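Local coordinates for protein 6-phosphogluconolactonase (Shewanella baltica, PDB 3NWP) that probably hydrolyses 6-phosphogluconolactone to 6-phosphogluconate, the lactonase step of the oxidative pentose phosphate pathway, at residues S40-G45 / D131-G136; L70-W75 / A82-L87; M137-H142 / L199-Q204. All blocks are in the same frame, centred on the assembly; numbering follows the deposited sequence. Where two conformers were deposited one is given.

Interaction 1: S40-G45 / D131-G136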
# COMPACT_ATOMS: atom_id res chain seq x y z
N SER A 40 -9.06 0.18 9.67
CA SER A 40 -8.21 0.97 8.79
C SER A 40 -7.62 0.11 7.68
O SER A 40 -7.22 -1.05 7.87
CB SER A 40 -7.11 1.71 9.54
OG SER A 40 -6.31 0.82 10.26
N LEU A 41 -7.63 0.70 6.49
CA LEU A 41 -7.14 0.13 5.24
C LEU A 41 -6.14 1.08 4.57
O LEU A 41 -6.42 2.28 4.42
CB LEU A 41 -8.30 -0.06 4.32
CG LEU A 41 -8.03 -0.50 2.90
CD1 LEU A 41 -7.42 -1.92 2.83
CD2 LEU A 41 -9.34 -0.41 1.97
N VAL A 42 -4.99 0.56 4.16
CA VAL A 42 -4.01 1.30 3.36
C VAL A 42 -4.00 0.64 2.02
O VAL A 42 -3.89 -0.59 1.89
CB VAL A 42 -2.63 1.22 3.98
CG1 VAL A 42 -1.57 1.89 3.06
CG2 VAL A 42 -2.64 1.85 5.45
N VAL A 43 -4.14 1.42 0.96
CA VAL A 43 -4.04 0.92 -0.39
C VAL A 43 -2.92 1.60 -1.19
O VAL A 43 -2.54 2.75 -0.89
CB VAL A 43 -5.35 1.04 -1.16
CG1 VAL A 43 -6.46 0.18 -0.44
CG2 VAL A 43 -5.84 2.54 -1.30
N SER A 44 -2.46 0.92 -2.24
CA SER A 44 -1.48 1.42 -3.15
C SER A 44 -2.08 1.75 -4.52
O SER A 44 -3.18 1.32 -4.85
CB SER A 44 -0.33 0.41 -3.29
OG SER A 44 0.29 0.15 -2.03
N GLY A 45 -1.33 2.55 -5.28
CA GLY A 45 -1.79 3.08 -6.57
C GLY A 45 -1.34 2.29 -7.76
O GLY A 45 -1.06 1.08 -7.69
N ASP A 131 -5.41 -2.38 9.94
CA ASP A 131 -5.97 -3.72 9.85
C ASP A 131 -5.54 -4.45 8.59
O ASP A 131 -5.21 -5.66 8.62
CB ASP A 131 -7.47 -3.68 9.94
CG ASP A 131 -7.90 -3.15 11.31
OD1 ASP A 131 -7.55 -3.79 12.33
OD2 ASP A 131 -8.47 -2.03 11.39
N VAL A 132 -5.54 -3.74 7.46
CA VAL A 132 -5.16 -4.33 6.16
C VAL A 132 -4.31 -3.31 5.37
O VAL A 132 -4.70 -2.12 5.28
CB VAL A 132 -6.39 -4.69 5.34
CG1 VAL A 132 -5.94 -5.23 3.96
CG2 VAL A 132 -7.25 -5.74 6.03
N VAL A 133 -3.17 -3.75 4.88
CA VAL A 133 -2.33 -2.95 3.98
C VAL A 133 -2.19 -3.70 2.69
O VAL A 133 -1.81 -4.88 2.67
CB VAL A 133 -0.95 -2.76 4.59
CG1 VAL A 133 0.03 -2.05 3.62
CG2 VAL A 133 -1.04 -1.98 5.91
N VAL A 134 -2.45 -3.03 1.56
CA VAL A 134 -2.35 -3.61 0.22
C VAL A 134 -1.21 -2.88 -0.49
O VAL A 134 -1.24 -1.66 -0.67
CB VAL A 134 -3.63 -3.47 -0.58
CG1 VAL A 134 -3.48 -4.29 -1.91
CG2 VAL A 134 -4.85 -3.95 0.24
N LEU A 135 -0.17 -3.65 -0.82
CA LEU A 135 1.03 -3.18 -1.46
C LEU A 135 1.17 -3.62 -2.94
O LEU A 135 0.60 -4.67 -3.34
CB LEU A 135 2.28 -3.62 -0.66
CG LEU A 135 2.37 -3.14 0.79
CD1 LEU A 135 3.74 -3.71 1.34
CD2 LEU A 135 2.39 -1.60 0.80
N GLY A 136 1.99 -2.89 -3.67
CA GLY A 136 2.50 -3.33 -4.96
C GLY A 136 4.00 -3.39 -4.90
O GLY A 136 4.64 -3.08 -3.89
O HOH W 1 3.04 -0.23 -2.68
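The carboxylate of D131 meets S40 through one oxygen: OD2 accepts from S40 N at 2.9 Å on its anti lone pair, while OD1 makes salt bridges with R187 and R36. With CG lying beside its own backbone N (chi1 -63°), the carboxylate reaches across to the partner strand, and the acid ties both basic side chains to the entrance of the strand pair. Without the carboxylate, as with an alanine here, S40 N would probably lose this acceptor and R187 and R36 their shared partner. Beyond this point the flat groups are peptides, joined as in a textbook parallel ladder. S40 O receives V132 N at 3.2 Å in the carbonyl plane; V132 O likewise takes V42 N at 2.9 Å, and V42 O takes V134 N at 2.9 Å, although this last donor is tilted 25° from the plane. On one face of the sheet L41 and V132 lie side by side, L41 CD1 touching V132 CG1 at 3.8 Å; on the other, V42 and V133 do the same, V42 CB lying 4.1 Å from V133 CG2. Past the last rung, S44 OG donates to V134 O at 2.7 Å in the carbonyl plane, on a lone pair, and accepts from a water that in turn takes G136 N, so a side chain and a water link the two chains beyond the ladder. The L41, V132 and V134 face is roofed by helix 14-36, through L29, Q28 and I25, while strands 66-74 and 189-194 flank the pair as its neighbours in the sheet.

Interaction 2: L70-W75 / A82-L87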
# COMPACT_ATOMS: atom_id res chain seq x y z
N LEU A 70 -3.47 6.06 1.78
CA LEU A 70 -2.57 5.64 0.73
C LEU A 70 -1.23 5.20 1.29
O LEU A 70 -0.71 5.78 2.27
CB LEU A 70 -2.31 6.83 -0.22
CG LEU A 70 -3.56 7.48 -0.85
CD1 LEU A 70 -3.19 8.75 -1.63
CD2 LEU A 70 -4.27 6.46 -1.74
N ALA A 71 -0.64 4.20 0.66
CA ALA A 71 0.72 3.80 0.99
C ALA A 71 1.74 4.88 0.66
O ALA A 71 2.79 4.97 1.31
CB ALA A 71 1.10 2.45 0.30
N ASP A 72 1.42 5.63 -0.39
CA ASP A 72 2.30 6.69 -0.93
C ASP A 72 1.53 7.55 -1.88
O ASP A 72 0.41 7.24 -2.30
CB ASP A 72 3.56 6.10 -1.60
CG ASP A 72 3.29 5.40 -2.92
OD1 ASP A 72 2.27 4.72 -3.02
OD2 ASP A 72 4.10 5.48 -3.83
N GLU A 73 2.14 8.67 -2.23
CA GLU A 73 1.49 9.62 -3.12
C GLU A 73 2.55 10.38 -3.87
O GLU A 73 3.63 10.62 -3.40
CB GLU A 73 0.55 10.55 -2.34
CG GLU A 73 -0.16 11.61 -3.15
CD GLU A 73 -1.06 11.01 -4.25
OE1 GLU A 73 -0.53 10.53 -5.27
OE2 GLU A 73 -2.31 11.01 -4.01
N ARG A 74 2.22 10.73 -5.11
CA ARG A 74 3.05 11.64 -5.92
C ARG A 74 2.67 13.06 -5.57
O ARG A 74 1.47 13.39 -5.39
CB ARG A 74 2.81 11.39 -7.40
CG ARG A 74 3.34 10.05 -7.95
CD ARG A 74 2.46 8.86 -7.55
NE ARG A 74 2.92 7.64 -8.19
CZ ARG A 74 2.71 7.34 -9.47
NH1 ARG A 74 1.99 8.13 -10.28
NH2 ARG A 74 3.22 6.20 -9.96
N TRP A 75 3.67 13.94 -5.43
CA TRP A 75 3.38 15.33 -5.01
C TRP A 75 2.93 16.16 -6.24
O TRP A 75 3.73 16.97 -6.84
CB TRP A 75 4.58 15.94 -4.25
CG TRP A 75 4.13 16.98 -3.34
CD1 TRP A 75 4.16 18.37 -3.53
CD2 TRP A 75 3.52 16.77 -2.08
NE1 TRP A 75 3.60 18.99 -2.44
CE2 TRP A 75 3.19 18.05 -1.54
CE3 TRP A 75 3.18 15.63 -1.35
CZ2 TRP A 75 2.56 18.19 -0.32
CZ3 TRP A 75 2.55 15.76 -0.15
CH2 TRP A 75 2.24 17.05 0.38
N ALA A 82 -1.14 11.73 -12.53
CA ALA A 82 -0.21 10.97 -11.68
C ALA A 82 -0.64 10.81 -10.21
O ALA A 82 0.12 10.22 -9.43
CB ALA A 82 1.21 11.60 -11.77
N SER A 83 -1.82 11.30 -9.82
CA SER A 83 -2.24 11.24 -8.43
C SER A 83 -2.79 9.86 -8.06
O SER A 83 -3.70 9.36 -8.73
CB SER A 83 -3.31 12.27 -8.14
OG SER A 83 -3.75 12.17 -6.80
N ASN A 84 -2.29 9.27 -6.98
CA ASN A 84 -2.90 8.02 -6.46
C ASN A 84 -4.26 8.30 -5.84
O ASN A 84 -5.20 7.49 -5.99
CB ASN A 84 -1.98 7.39 -5.41
CG ASN A 84 -0.72 6.78 -6.00
OD1 ASN A 84 -0.65 6.45 -7.20
ND2 ASN A 84 0.33 6.64 -5.16
N GLU A 85 -4.41 9.44 -5.19
CA GLU A 85 -5.70 9.84 -4.62
C GLU A 85 -6.75 9.87 -5.74
O GLU A 85 -7.87 9.42 -5.52
CB GLU A 85 -5.59 11.18 -3.92
CG GLU A 85 -6.91 11.80 -3.50
CD GLU A 85 -6.79 12.96 -2.57
OE1 GLU A 85 -5.70 13.25 -2.02
OE2 GLU A 85 -7.86 13.61 -2.34
N ARG A 86 -6.44 10.45 -6.88
CA ARG A 86 -7.41 10.50 -7.96
C ARG A 86 -7.92 9.10 -8.34
O ARG A 86 -9.13 8.92 -8.51
CB ARG A 86 -6.80 11.15 -9.17
CG ARG A 86 -7.73 11.17 -10.40
CD ARG A 86 -7.07 11.71 -11.67
NE ARG A 86 -6.02 10.83 -12.24
CZ ARG A 86 -6.25 9.76 -13.01
NH1 ARG A 86 -7.48 9.35 -13.27
NH2 ARG A 86 -5.23 9.07 -13.49
N LEU A 87 -7.00 8.14 -8.47
CA LEU A 87 -7.39 6.77 -8.81
C LEU A 87 -8.27 6.13 -7.72
O LEU A 87 -9.27 5.46 -8.02
CB LEU A 87 -6.15 5.89 -9.08
CG LEU A 87 -5.31 6.18 -10.32
CD1 LEU A 87 -4.13 5.19 -10.31
CD2 LEU A 87 -6.11 6.04 -11.59
O HOH W 2 3.17 5.51 -6.29
O HOH W 3 -3.18 12.24 -1.72
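E73 and N84 run past each other in opposite directions, their carboxylate and amide planes 26° apart, and this pairing sets the main polar contact between strand 66-74 and helix 84-91, the first two elements of a beta-alpha-beta unit that continues to strand 101-102. With CG anti to the backbone N (chi1 178°) and a bend at the next bond, the E73 chain delivers its carboxylate to the helix start. There the syn lone pair of OE1 takes N84 N at 2.8 Å and that of OE2 takes E85 N at 2.9 Å. OE1 also accepts R74 N with its anti lone pair, so three backbone amides hold the group. A water donates to both E73 OE2 and the carboxylate of E85, which pairs with R89. The N84 side chain reaches back to the strand: ND2 donates to D72 O at 2.9 Å, approaching from above the carbonyl plane. Its OD1 lies over one face of the R74 guanidinium, the two side chains crossing at about a right angle. At the guanidinium edge, R74 NH1 donates to A82 O at 2.9 Å. A water joins D72 OD2, R74 NE and N84 ND2; D72 OD2 also bonds to S145. S83, the N-cap, accepts R86 N at 3.2 Å through OG. The E73 carboxylate is thus docked on the first N-H groups of helix 84-91, a setting that would probably stabilise its negative charge.

Interaction 3: M137-H142 / L199-Q204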
# COMPACT_ATOMS: atom_id res chain seq x y z
N MSE A 137 4.57 -3.81 -6.01
CA MSE A 137 6.04 -3.88 -6.13
C MSE A 137 6.39 -3.47 -7.54
O MSE A 137 5.84 -3.96 -8.51
CB MSE A 137 6.50 -5.27 -5.86
CG MSE A 137 8.03 -5.53 -5.95
SE MSE A 137 8.55 -7.34 -6.01
CE MSE A 137 7.91 -7.64 -7.73
N GLY A 138 7.40 -2.58 -7.65
CA GLY A 138 7.90 -2.18 -8.96
C GLY A 138 8.89 -3.20 -9.52
O GLY A 138 9.36 -4.10 -8.84
N ASN A 139 9.19 -3.05 -10.80
CA ASN A 139 10.18 -3.92 -11.46
C ASN A 139 11.58 -3.72 -10.94
O ASN A 139 12.47 -4.57 -11.17
CB ASN A 139 10.14 -3.71 -12.99
CG ASN A 139 8.90 -4.27 -13.62
OD1 ASN A 139 8.37 -5.28 -13.19
ND2 ASN A 139 8.43 -3.60 -14.67
N ASP A 140 11.82 -2.63 -10.20
CA ASP A 140 13.05 -2.37 -9.48
C ASP A 140 13.10 -2.91 -8.03
O ASP A 140 14.05 -2.66 -7.30
CB ASP A 140 13.36 -0.84 -9.46
CG ASP A 140 12.30 -0.03 -8.71
OD1 ASP A 140 11.24 -0.59 -8.40
OD2 ASP A 140 12.48 1.20 -8.50
N GLY A 141 12.01 -3.57 -7.61
CA GLY A 141 11.88 -3.99 -6.22
C GLY A 141 11.41 -2.99 -5.19
O GLY A 141 11.38 -3.32 -4.00
N HIS A 142 11.04 -1.78 -5.63
CA HIS A 142 10.48 -0.78 -4.72
C HIS A 142 9.08 -1.19 -4.30
O HIS A 142 8.41 -1.97 -5.02
CB HIS A 142 10.46 0.66 -5.32
CG HIS A 142 9.25 1.04 -6.09
ND1 HIS A 142 9.13 0.85 -7.45
CD2 HIS A 142 8.11 1.66 -5.69
CE1 HIS A 142 7.97 1.34 -7.86
NE2 HIS A 142 7.33 1.83 -6.81
N LEU A 199 6.53 -11.67 -11.48
CA LEU A 199 6.87 -12.94 -10.80
C LEU A 199 8.40 -13.10 -10.78
O LEU A 199 8.97 -13.47 -9.73
CB LEU A 199 6.21 -14.16 -11.44
CG LEU A 199 6.54 -15.51 -10.81
CD1 LEU A 199 5.90 -15.55 -9.45
CD2 LEU A 199 6.06 -16.63 -11.79
N SER A 200 9.06 -12.80 -11.90
CA SER A 200 10.52 -12.89 -11.96
C SER A 200 11.19 -11.95 -10.93
O SER A 200 12.11 -12.35 -10.23
CB SER A 200 11.01 -12.53 -13.37
OG SER A 200 12.43 -12.57 -13.42
N VAL A 201 10.70 -10.72 -10.85
CA VAL A 201 11.23 -9.73 -9.89
C VAL A 201 10.98 -10.16 -8.45
O VAL A 201 11.81 -10.00 -7.58
CB VAL A 201 10.67 -8.31 -10.20
CG1 VAL A 201 11.07 -7.28 -9.14
CG2 VAL A 201 11.10 -7.92 -11.64
N TYR A 202 9.79 -10.72 -8.18
CA TYR A 202 9.49 -11.27 -6.83
C TYR A 202 10.50 -12.39 -6.47
O TYR A 202 11.03 -12.42 -5.37
CB TYR A 202 8.04 -11.78 -6.78
CG TYR A 202 7.73 -12.62 -5.56
CD1 TYR A 202 7.61 -12.07 -4.29
CD2 TYR A 202 7.48 -13.95 -5.71
CE1 TYR A 202 7.32 -12.86 -3.18
CE2 TYR A 202 7.19 -14.73 -4.62
CZ TYR A 202 7.12 -14.17 -3.36
OH TYR A 202 6.83 -15.00 -2.31
N ARG A 203 10.75 -13.31 -7.39
CA ARG A 203 11.74 -14.36 -7.14
C ARG A 203 13.12 -13.73 -6.88
O ARG A 203 13.85 -14.20 -6.00
CB ARG A 203 11.79 -15.34 -8.33
CG ARG A 203 10.50 -16.13 -8.52
CD ARG A 203 10.21 -17.10 -7.44
NE ARG A 203 11.29 -18.09 -7.30
CZ ARG A 203 11.30 -19.08 -6.41
NH1 ARG A 203 10.24 -19.32 -5.62
NH2 ARG A 203 12.35 -19.89 -6.38
N GLN A 204 13.49 -12.70 -7.63
CA GLN A 204 14.74 -11.99 -7.34
C GLN A 204 14.73 -11.40 -5.95
O GLN A 204 15.73 -11.43 -5.22
CB GLN A 204 15.02 -10.88 -8.33
CG GLN A 204 15.33 -11.35 -9.71
CD GLN A 204 15.60 -10.17 -10.60
OE1 GLN A 204 14.68 -9.55 -11.12
NE2 GLN A 204 16.86 -9.79 -10.70
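The tight turn G138-N139-D140-G141, which follows strand 132-135 in this Rossmann-like alpha/beta fold, and M137 just before it meet V201 of helix 196-206. Loops of this sequence type line the active site in relatives of the 6-phosphogluconolactonase and glucosamine-6-phosphate isomerase family, and this one probably does the same. No hydrogen bond crosses the contact, which is made by methyl groups against carbonyl oxygens and a selenomethionine, and it illustrates how a turn can be seated on one branched side chain. The turn is of type I from G138 to G141, closed by G141 N bonding to G138 O at 3.0 Å; G141 has a positive phi of 81°, where a side chain would jam against the preceding carbonyl oxygen. V201 points its two methyls at the turn. CG1 lies 3.6 Å from G138 O, while CG2 sits 3.6 Å from N139 O, whose side chain crosses that of V201 at about a right angle. Selenomethionine M137 also reaches CG1, its chain extended through chi2 and then turned at the selenium (chi3 71°), which brings CE against the helix backbone, 3.6 Å from Y202 N. M137 also rests on L191 and L193 of strand 189-194, and its carbonyl oxygen is bonded by K198, so the root of the loop is tied to both the sheet and the helix. Away from the helix D140 forms an Asx turn, OD1 taking H142 N at 3.0 Å and, on its syn lone pair, H142 ND1 at 2.7 Å. The tightest carbon contact across the interface is M137 CE against V201 CG1, at 3.5 Å.

Overall arrangement
The three contacts step across one alpha/beta domain. Interaction 1 has its centre about 4 Å from that of the chain, among the parallel strands of a mixed sheet; interaction 2 is centred about 12 Å from the centre of interaction 1 and touches it directly, because strands 39-43 and 66-74 are neighbours and V43 O probably bonds to A71 N. Interaction 3, with its centre about 18 Å from that of interaction 1 and 21 Å from that of interaction 2, continues the chain where strand 132-135 ends. In sequence, interaction 2 falls between the two segments of interaction 1, and interaction 3 follows both. Helix 84-91 thus docks on the end of strand 66-74, and helix 196-206 packs on the loop after strand 132-135.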